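Local coordinates for protein folylpolyglutamate synthase/dihydrofolate synthase (Thermotoga maritima, PDB 1O5Z) that probably catalyses the ATP-dependent addition of L-glutamate to dihydropteroate and to tetrahydrofolyl polyglutamates in folate biosynthesis, at residues R307-E312 / Y318-A323; V66-S71 / K300-L305; S43-P48 / E113-I118. All coordinates share one frame; numbering follows the deposited sequence.

Contact 1. Residues R307-E312 / Y318-A323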
loop_
_atom_site.group_PDB
_atom_site.type_symbol
_atom_site.label_atom_id
_atom_site.label_comp_id
_atom_site.label_asym_id
_atom_site.label_seq_id
_atom_site.Cartn_x
_atom_site.Cartn_y
_atom_site.Cartn_z
ATOM N N ARG A 307 7.920 -1.137 1.911
ATOM C CA ARG A 307 8.080 -1.297 0.518
ATOM C C ARG A 307 9.397 -0.628 0.180
ATOM O O ARG A 307 9.447 0.524 -0.206
ATOM C CB ARG A 307 6.907 -0.627 -0.175
ATOM C CG ARG A 307 5.513 -1.287 0.163
ATOM C CD ARG A 307 5.048 -2.366 -0.814
ATOM N NE ARG A 307 5.928 -2.304 -1.964
ATOM C CZ ARG A 307 5.588 -2.543 -3.216
ATOM N NH1 ARG A 307 4.364 -2.932 -3.550
ATOM N NH2 ARG A 307 6.509 -2.418 -4.159
ATOM N N PHE A 308 10.468 -1.387 0.343
ATOM C CA PHE A 308 11.859 -0.932 0.134
ATOM C C PHE A 308 12.041 0.332 0.872
ATOM O O PHE A 308 12.447 1.364 0.319
ATOM C CB PHE A 308 12.284 -0.778 -1.335
ATOM C CG PHE A 308 13.789 -0.712 -1.500
ATOM C CD1 PHE A 308 14.578 -1.802 -1.179
ATOM C CD2 PHE A 308 14.414 0.452 -1.915
ATOM C CE1 PHE A 308 15.938 -1.749 -1.305
ATOM C CE2 PHE A 308 15.789 0.493 -2.034
ATOM C CZ PHE A 308 16.543 -0.614 -1.697
ATOM N N GLU A 309 11.709 0.182 2.145
ATOM C CA GLU A 309 11.745 1.230 3.109
ATOM C C GLU A 309 13.059 1.118 3.817
ATOM O O GLU A 309 13.362 0.067 4.370
ATOM C CB GLU A 309 10.638 1.023 4.149
ATOM C CG GLU A 309 10.157 2.322 4.678
ATOM C CD GLU A 309 9.339 2.181 5.910
ATOM O OE1 GLU A 309 8.775 1.088 6.125
ATOM O OE2 GLU A 309 9.286 3.178 6.652
ATOM N N ILE A 310 13.827 2.192 3.816
ATOM C CA ILE A 310 15.065 2.224 4.558
ATOM C C ILE A 310 14.880 3.132 5.746
ATOM O O ILE A 310 14.537 4.289 5.567
ATOM C CB ILE A 310 16.242 2.739 3.660
ATOM C CG1 ILE A 310 16.567 1.724 2.565
ATOM C CG2 ILE A 310 17.497 2.987 4.507
ATOM C CD1 ILE A 310 15.912 2.011 1.345
ATOM N N LEU A 311 15.146 2.616 6.939
ATOM C CA LEU A 311 15.055 3.348 8.177
ATOM C C LEU A 311 16.417 3.348 8.843
ATOM O O LEU A 311 16.918 2.294 9.176
ATOM C CB LEU A 311 14.095 2.647 9.143
ATOM C CG LEU A 311 12.666 3.111 9.370
ATOM C CD1 LEU A 311 12.094 2.317 10.556
ATOM C CD2 LEU A 311 12.549 4.612 9.636
ATOM N N GLU A 312 17.005 4.518 9.045
ATOM C CA GLU A 312 18.190 4.654 9.872
ATOM C C GLU A 312 17.714 4.741 11.303
ATOM O O GLU A 312 16.946 5.628 11.663
ATOM C CB GLU A 312 19.000 5.905 9.554
ATOM C CG GLU A 312 20.244 5.635 8.732
ATOM C CD GLU A 312 21.516 6.307 9.277
ATOM O OE1 GLU A 312 21.399 7.375 9.948
ATOM O OE2 GLU A 312 22.643 5.767 9.026
ATOM N N TYR A 318 18.333 -0.137 8.144
ATOM C CA TYR A 318 17.459 -1.272 7.931
ATOM C C TYR A 318 16.748 -1.126 6.608
ATOM O O TYR A 318 16.182 -0.094 6.328
ATOM C CB TYR A 318 16.418 -1.326 9.025
ATOM C CG TYR A 318 17.035 -1.609 10.338
ATOM C CD1 TYR A 318 17.405 -0.580 11.186
ATOM C CD2 TYR A 318 17.268 -2.899 10.716
ATOM C CE1 TYR A 318 18.010 -0.846 12.380
ATOM C CE2 TYR A 318 17.870 -3.193 11.920
ATOM C CZ TYR A 318 18.231 -2.173 12.748
ATOM O OH TYR A 318 18.850 -2.491 13.921
ATOM N N ILE A 319 16.785 -2.171 5.796
ATOM C CA ILE A 319 16.021 -2.215 4.569
ATOM C C ILE A 319 14.834 -3.118 4.875
ATOM O O ILE A 319 14.985 -4.316 5.000
ATOM C CB ILE A 319 16.874 -2.733 3.402
ATOM C CG1 ILE A 319 18.107 -1.832 3.209
ATOM C CG2 ILE A 319 16.055 -2.713 2.106
ATOM C CD1 ILE A 319 19.384 -2.214 3.975
ATOM N N LEU A 320 13.669 -2.498 5.049
ATOM C CA LEU A 320 12.460 -3.207 5.385
ATOM C C LEU A 320 11.745 -3.428 4.079
ATOM O O LEU A 320 11.310 -2.486 3.430
ATOM C CB LEU A 320 11.583 -2.388 6.350
ATOM C CG LEU A 320 12.309 -1.920 7.643
ATOM C CD1 LEU A 320 11.476 -0.931 8.463
ATOM C CD2 LEU A 320 12.750 -3.084 8.465
ATOM N N ASP A 321 11.631 -4.688 3.682
ATOM C CA ASP A 321 10.894 -5.005 2.507
ATOM C C ASP A 321 10.117 -6.262 2.710
ATOM O O ASP A 321 10.697 -7.319 2.984
ATOM C CB ASP A 321 11.834 -5.153 1.326
ATOM C CG ASP A 321 11.093 -5.177 0.003
ATOM O OD1 ASP A 321 11.238 -4.188 -0.762
ATOM O OD2 ASP A 321 10.354 -6.136 -0.358
ATOM N N GLY A 322 8.812 -6.161 2.519
ATOM C CA GLY A 322 7.926 -7.273 2.734
ATOM C C GLY A 322 7.917 -8.356 1.672
ATOM O O GLY A 322 7.054 -9.231 1.753
ATOM N N ALA A 323 8.802 -8.272 0.654
ATOM C CA ALA A 323 8.959 -9.301 -0.371
ATOM C C ALA A 323 8.710 -10.667 0.251
ATOM O O ALA A 323 9.264 -10.948 1.320
ATOM C CB ALA A 323 10.375 -9.256 -0.960
#
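The Phe308 ring lies beside Ile319, both side chains pointing the same way. Phe308 CE1 is 3.5 Å from Ile319 CG2. Phe308 CG is anti to the backbone N (chi1 -163°), which brings the ring's CD1-CE1 side to Ile319 CG2. Ile310 and Ile319 share one face of the sheet, and Ile310 CD1 sits 3.7 Å above the Phe308 ring plane, offset toward the rim. Ile310 CG1 meets Ile319 CG1 at 3.9 Å. Glu309, Leu311, Tyr318 and Leu320 occupy the other face, against helix 421-433. There Leu311 CD1 meets Leu320 CD1 at 3.9 Å, and the Glu309 carboxylate forms a salt bridge with Arg428. Leu311 O lies at the edge of the Tyr318 ring, in its plane.

Two antiparallel hydrogen-bonded pairs, Glu309 with Leu320 and Leu311 with Tyr318, set the register. The shortest bond runs from Leu320 N to Glu309 O, 2.7 Å. Asp321 OD2 uses its anti lone pair to accept from Ala323 N at 2.8 Å, an Asx turn. With an alanine here in place of Asp321, Ala323 N is likely to be left without this acceptor and the turn freer to shift. Phe308, at positive phi, and Glu309 stand together opposite Leu320. This is a G1 beta bulge in a beta hairpin whose strand 309-313 borders the mixed sheet of the Mur ligase C-terminal domain.

Contact 2. Residues V66-S71 / K300-L305. With SO4 (sulfate ion), chain C.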
loop_
_atom_site.group_PDB
_atom_site.type_symbol
_atom_site.label_atom_id
_atom_site.label_comp_id
_atom_site.label_asym_id
_atom_site.label_seq_id
_atom_site.Cartn_x
_atom_site.Cartn_y
_atom_site.Cartn_z
ATOM N N VAL A 66 1.076 5.608 -4.931
ATOM C CA VAL A 66 0.447 6.719 -5.670
ATOM C C VAL A 66 -0.628 7.369 -4.801
ATOM O O VAL A 66 -0.690 8.599 -4.718
ATOM C CB VAL A 66 -0.132 6.291 -7.025
ATOM C CG1 VAL A 66 -1.026 7.388 -7.587
ATOM C CG2 VAL A 66 1.014 5.956 -8.028
ATOM N N ALA A 67 -1.445 6.567 -4.124
ATOM C CA ALA A 67 -2.433 7.149 -3.192
ATOM C C ALA A 67 -1.775 8.023 -2.134
ATOM O O ALA A 67 -2.215 9.127 -1.857
ATOM C CB ALA A 67 -3.256 6.034 -2.502
ATOM N N ASN A 68 -0.746 7.474 -1.500
ATOM C CA ASN A 68 -0.011 8.161 -0.452
ATOM C C ASN A 68 0.564 9.478 -0.940
ATOM O O ASN A 68 0.463 10.478 -0.267
ATOM C CB ASN A 68 1.123 7.296 0.085
ATOM C CG ASN A 68 1.731 7.872 1.319
ATOM O OD1 ASN A 68 2.808 8.487 1.264
ATOM N ND2 ASN A 68 1.028 7.717 2.459
ATOM N N MET A 69 1.180 9.440 -2.113
ATOM C CA MET A 69 1.741 10.640 -2.721
ATOM C C MET A 69 0.658 11.710 -3.002
ATOM O O MET A 69 0.816 12.910 -2.701
ATOM C CB MET A 69 2.432 10.247 -4.002
ATOM C CG MET A 69 3.719 9.468 -3.789
ATOM S SD MET A 69 4.391 8.916 -5.391
ATOM C CE MET A 69 5.770 7.885 -4.917
ATOM N N VAL A 70 -0.455 11.256 -3.568
ATOM C CA VAL A 70 -1.580 12.121 -3.803
ATOM C C VAL A 70 -2.098 12.720 -2.503
ATOM O O VAL A 70 -2.305 13.920 -2.439
ATOM C CB VAL A 70 -2.676 11.399 -4.617
ATOM C CG1 VAL A 70 -3.898 12.210 -4.682
ATOM C CG2 VAL A 70 -2.194 11.184 -6.030
ATOM N N SER A 71 -2.299 11.902 -1.470
ATOM C CA SER A 71 -2.798 12.434 -0.193
ATOM C C SER A 71 -1.833 13.399 0.360
ATOM O O SER A 71 -2.226 14.385 0.842
ATOM C CB SER A 71 -3.001 11.364 0.895
ATOM O OG SER A 71 -3.732 10.287 0.335
ATOM N N LYS A 300 8.272 14.708 -0.957
ATOM C CA LYS A 300 9.279 14.495 0.080
ATOM C C LYS A 300 8.746 13.695 1.280
ATOM O O LYS A 300 9.498 12.992 1.949
ATOM C CB LYS A 300 9.826 15.841 0.570
ATOM C CG LYS A 300 11.304 15.845 0.600
ATOM C CD LYS A 300 11.932 17.229 0.650
ATOM C CE LYS A 300 13.531 17.055 0.595
ATOM N NZ LYS A 300 14.356 18.222 -0.025
ATOM N N ASN A 301 7.451 13.851 1.558
ATOM C CA ASN A 301 6.777 13.297 2.759
ATOM C C ASN A 301 6.177 11.924 2.550
ATOM O O ASN A 301 5.980 11.196 3.505
ATOM C CB ASN A 301 5.630 14.204 3.204
ATOM C CG ASN A 301 6.075 15.464 3.911
ATOM O OD1 ASN A 301 7.232 15.665 4.249
ATOM N ND2 ASN A 301 5.117 16.328 4.150
ATOM N N ALA A 302 5.858 11.596 1.303
ATOM C CA ALA A 302 5.347 10.272 0.955
ATOM C C ALA A 302 6.216 9.104 1.464
ATOM O O ALA A 302 7.461 9.124 1.374
ATOM C CB ALA A 302 5.173 10.137 -0.542
ATOM N N LYS A 303 5.521 8.076 1.929
ATOM C CA LYS A 303 6.142 6.917 2.519
ATOM C C LYS A 303 5.275 5.709 2.205
ATOM O O LYS A 303 4.070 5.768 2.413
ATOM C CB LYS A 303 6.189 7.106 4.017
ATOM C CG LYS A 303 6.937 5.965 4.733
ATOM C CD LYS A 303 7.234 6.299 6.213
ATOM C CE LYS A 303 8.536 7.176 6.374
ATOM N NZ LYS A 303 8.315 8.295 7.372
ATOM N N ASN A 304 5.871 4.630 1.694
ATOM C CA ASN A 304 5.168 3.394 1.492
ATOM C C ASN A 304 5.752 2.362 2.406
ATOM O O ASN A 304 6.867 1.880 2.199
ATOM C CB ASN A 304 5.266 2.941 0.031
ATOM C CG ASN A 304 4.177 1.903 -0.339
ATOM O OD1 ASN A 304 3.357 1.514 0.502
ATOM N ND2 ASN A 304 4.188 1.452 -1.582
ATOM N N LEU A 305 5.005 2.009 3.438
ATOM C CA LEU A 305 5.594 1.251 4.540
ATOM C C LEU A 305 5.983 -0.161 4.106
ATOM O O LEU A 305 5.206 -0.861 3.447
ATOM C CB LEU A 305 4.658 1.184 5.750
ATOM C CG LEU A 305 4.009 2.454 6.297
ATOM C CD1 LEU A 305 3.049 2.043 7.377
ATOM C CD2 LEU A 305 4.997 3.490 6.779
HETATM S S SO4 C . 1.968 -0.472 -3.577
HETATM O O1 SO4 C . 2.294 -1.456 -4.600
HETATM O O2 SO4 C . 2.475 -0.796 -2.264
HETATM O O3 SO4 C . 0.500 -0.477 -3.553
HETATM O O4 SO4 C . 2.535 0.844 -3.893
#
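Asn68 OD1 is gripped by two donors: the backbone N of Lys303, at 2.8 Å, and, weakly, Asn72 ND2. The Asn68 side chain rises from helix 63-77, which follows the P-loop of the Mur ligase middle domain. The bond from Lys303 N is fairly straight, 161° at the hydrogen. The donor nevertheless stands above the amide carbonyl plane. Asn68 CG is anti to the backbone N (chi1 -170°), which sends the amide across to the segment leaving helix 292-301. Asn68 ND2 hydrogen-bonds to Tyr85 OH, so both ends of the amide are held and its flip is probably fixed.

Ala302, the first residue beyond the helical turns, packs beside this bond. Ala302 CA lies 3.1 Å from Asn68 OD1, and Ala302 CB packs on Met69 CG at 3.6 Å. Met69 then runs extended toward helix 271-286, where it touches Gln272 and Ala279. On the helix itself, Ser71 OG and Ser71 N both donate to Ala67 O.

Farther along 300-305, Asn304 reaches a sulfate ion, probably from the crystallisation liquor. Gly62, Gly64 and Ser65 also bind it through their backbone N atoms. This is consistent with a phosphate position of the P-loop, near the start of helix 63-77, whose dipole would probably favour an anion. Asn304 ND2 donates to sulfate O2 at 2.9 Å and 168°, and more weakly to O4.

Contact 3. Residues S43-P48 / E113-I118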
loop_
_atom_site.group_PDB
_atom_site.type_symbol
_atom_site.label_atom_id
_atom_site.label_comp_id
_atom_site.label_asym_id
_atom_site.label_seq_id
_atom_site.Cartn_x
_atom_site.Cartn_y
_atom_site.Cartn_z
ATOM N N SER A 43 -25.825 2.984 2.000
ATOM C CA SER A 43 -27.136 3.569 1.946
ATOM C C SER A 43 -27.754 3.691 3.329
ATOM O O SER A 43 -28.351 4.682 3.637
ATOM C CB SER A 43 -28.057 2.698 1.125
ATOM O OG SER A 43 -29.326 3.296 1.027
ATOM N N LYS A 44 -27.634 2.649 4.131
ATOM C CA LYS A 44 -28.189 2.633 5.467
ATOM C C LYS A 44 -27.406 3.597 6.381
ATOM O O LYS A 44 -27.948 4.045 7.365
ATOM C CB LYS A 44 -28.172 1.196 6.025
ATOM C CG LYS A 44 -29.122 0.236 5.281
ATOM C CD LYS A 44 -29.762 -0.793 6.244
ATOM C CE LYS A 44 -30.992 -1.465 5.677
ATOM N NZ LYS A 44 -32.350 -0.834 5.994
ATOM N N LEU A 45 -26.156 3.926 6.031
ATOM C CA LEU A 45 -25.363 4.904 6.762
ATOM C C LEU A 45 -25.517 6.323 6.236
ATOM O O LEU A 45 -24.837 7.229 6.691
ATOM C CB LEU A 45 -23.866 4.521 6.730
ATOM C CG LEU A 45 -23.537 3.170 7.387
ATOM C CD1 LEU A 45 -22.110 2.740 7.067
ATOM C CD2 LEU A 45 -23.777 3.156 8.895
ATOM N N GLY A 46 -26.404 6.536 5.272
ATOM C CA GLY A 46 -26.635 7.875 4.706
ATOM C C GLY A 46 -25.741 8.242 3.526
ATOM O O GLY A 46 -25.610 9.406 3.183
ATOM N N ASN A 47 -25.146 7.238 2.892
ATOM C CA ASN A 47 -24.312 7.450 1.733
ATOM C C ASN A 47 -23.213 8.470 2.049
ATOM O O ASN A 47 -23.072 9.498 1.374
ATOM C CB ASN A 47 -25.167 7.873 0.512
ATOM C CG ASN A 47 -26.077 6.756 0.009
ATOM O OD1 ASN A 47 -25.661 5.644 -0.154
ATOM N ND2 ASN A 47 -27.311 7.066 -0.217
ATOM N N PRO A 48 -22.414 8.156 3.071
ATOM C CA PRO A 48 -21.355 9.064 3.518
ATOM C C PRO A 48 -20.281 9.281 2.452
ATOM O O PRO A 48 -19.618 10.325 2.425
ATOM C CB PRO A 48 -20.790 8.353 4.745
ATOM C CG PRO A 48 -21.139 6.850 4.523
ATOM C CD PRO A 48 -22.450 6.915 3.864
ATOM N N GLU A 113 -19.384 1.716 16.676
ATOM C CA GLU A 113 -20.598 1.783 17.451
ATOM C C GLU A 113 -21.758 2.433 16.707
ATOM O O GLU A 113 -22.889 1.963 16.780
ATOM C CB GLU A 113 -20.303 2.458 18.758
ATOM C CG GLU A 113 -19.626 1.447 19.645
ATOM C CD GLU A 113 -19.175 2.008 20.979
ATOM O OE1 GLU A 113 -19.266 3.270 21.195
ATOM O OE2 GLU A 113 -18.719 1.154 21.808
ATOM N N THR A 114 -21.461 3.466 15.934
ATOM C CA THR A 114 -22.411 3.988 14.931
ATOM C C THR A 114 -22.975 2.958 13.938
ATOM O O THR A 114 -24.188 2.926 13.726
ATOM C CB THR A 114 -21.758 5.118 14.177
ATOM O OG1 THR A 114 -21.351 6.084 15.145
ATOM C CG2 THR A 114 -22.760 5.858 13.309
ATOM N N MET A 115 -22.118 2.117 13.376
ATOM C CA MET A 115 -22.520 1.118 12.367
ATOM C C MET A 115 -23.121 -0.157 12.953
ATOM O O MET A 115 -23.876 -0.840 12.277
ATOM C CB MET A 115 -21.301 0.711 11.549
ATOM C CG MET A 115 -20.677 1.850 10.828
ATOM S SD MET A 115 -19.073 1.414 10.131
ATOM C CE MET A 115 -19.596 0.122 9.021
ATOM N N GLU A 116 -22.782 -0.452 14.204
ATOM C CA GLU A 116 -23.149 -1.689 14.883
ATOM C C GLU A 116 -24.610 -2.131 14.680
ATOM O O GLU A 116 -24.828 -3.265 14.275
ATOM C CB GLU A 116 -22.769 -1.634 16.366
ATOM C CG GLU A 116 -23.252 -2.817 17.228
ATOM C CD GLU A 116 -22.635 -2.845 18.647
ATOM O OE1 GLU A 116 -22.726 -1.821 19.397
ATOM O OE2 GLU A 116 -22.066 -3.895 19.060
ATOM N N PRO A 117 -25.619 -1.301 14.956
ATOM C CA PRO A 117 -26.983 -1.761 14.752
ATOM C C PRO A 117 -27.237 -2.074 13.303
ATOM O O PRO A 117 -27.914 -3.027 13.032
ATOM C CB PRO A 117 -27.852 -0.604 15.231
ATOM C CG PRO A 117 -26.961 0.523 15.282
ATOM C CD PRO A 117 -25.571 0.062 15.501
ATOM N N ILE A 118 -26.659 -1.307 12.390
ATOM C CA ILE A 118 -26.841 -1.576 10.955
ATOM C C ILE A 118 -26.192 -2.856 10.575
ATOM O O ILE A 118 -26.824 -3.682 9.945
ATOM C CB ILE A 118 -26.362 -0.416 10.081
ATOM C CG1 ILE A 118 -27.415 0.704 10.155
ATOM C CG2 ILE A 118 -26.204 -0.860 8.597
ATOM C CD1 ILE A 118 -26.841 2.063 9.876
#
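Leu45 CD2 presses against Ile118 CD1 at 3.4 Å, tighter than usual for two methyl carbons. The two side chains meet at a slant. The same CD1 of Ile118 also rests 3.4 Å from Lys44 O, while Ile118 CG2 touches Lys44 CB at 3.8 Å. Ile118 CG1 is anti to the carbonyl carbon (chi1 -76°), and its two branches therefore spread over both Lys44 and Leu45. Met115 crosses Leu45 at about a right angle. Met115 CG lies 3.9 Å from Leu45 CD2, and the bend at chi3 brings Met115 CE to 4.1 Å from Leu45 CD1. No hydrogen bond crosses the contact.

The next layer is the shape of the two helices. Helix 36-44 ends in a Schellman motif at Gly46, whose N bonds to Ser43 O at 3.1 Å. With its positive phi, Gly46 has no room for a CB beside Leu45 O. On the other side, the helix is kinked around Pro117. Lys44 NZ makes a long, weak ion pair with Glu121.

The contact joins the end of helix 36-44 to helix 105-122. Helix 132-146 backs it, with Met139 and Leu142 against Met115, and Leu41 of helix 36-44 also touches Ile118.

Contacts 1 and 2 are neighbours, with centres 15 Å apart. They touch where Glu309 OE2 packs on Lys303 CD at 3.8 Å. The same sulfate ties them together. Asn304 of contact 2 donates to it, and Arg307 of contact 1 forms a salt bridge with it through NH1. The P-loop and Arg307, next to the hairpin of the C-terminal domain, meet at one anion, consistent with a nucleotide phosphate site between the two domains. Contact 3 lies apart from this site. Its centre is 30 Å from that of contact 2 and 38 Å from that of contact 1, with nearest atoms about 16 Å and 27 Å away. Contacts 1 and 3 flank the chain's centre from opposite sides.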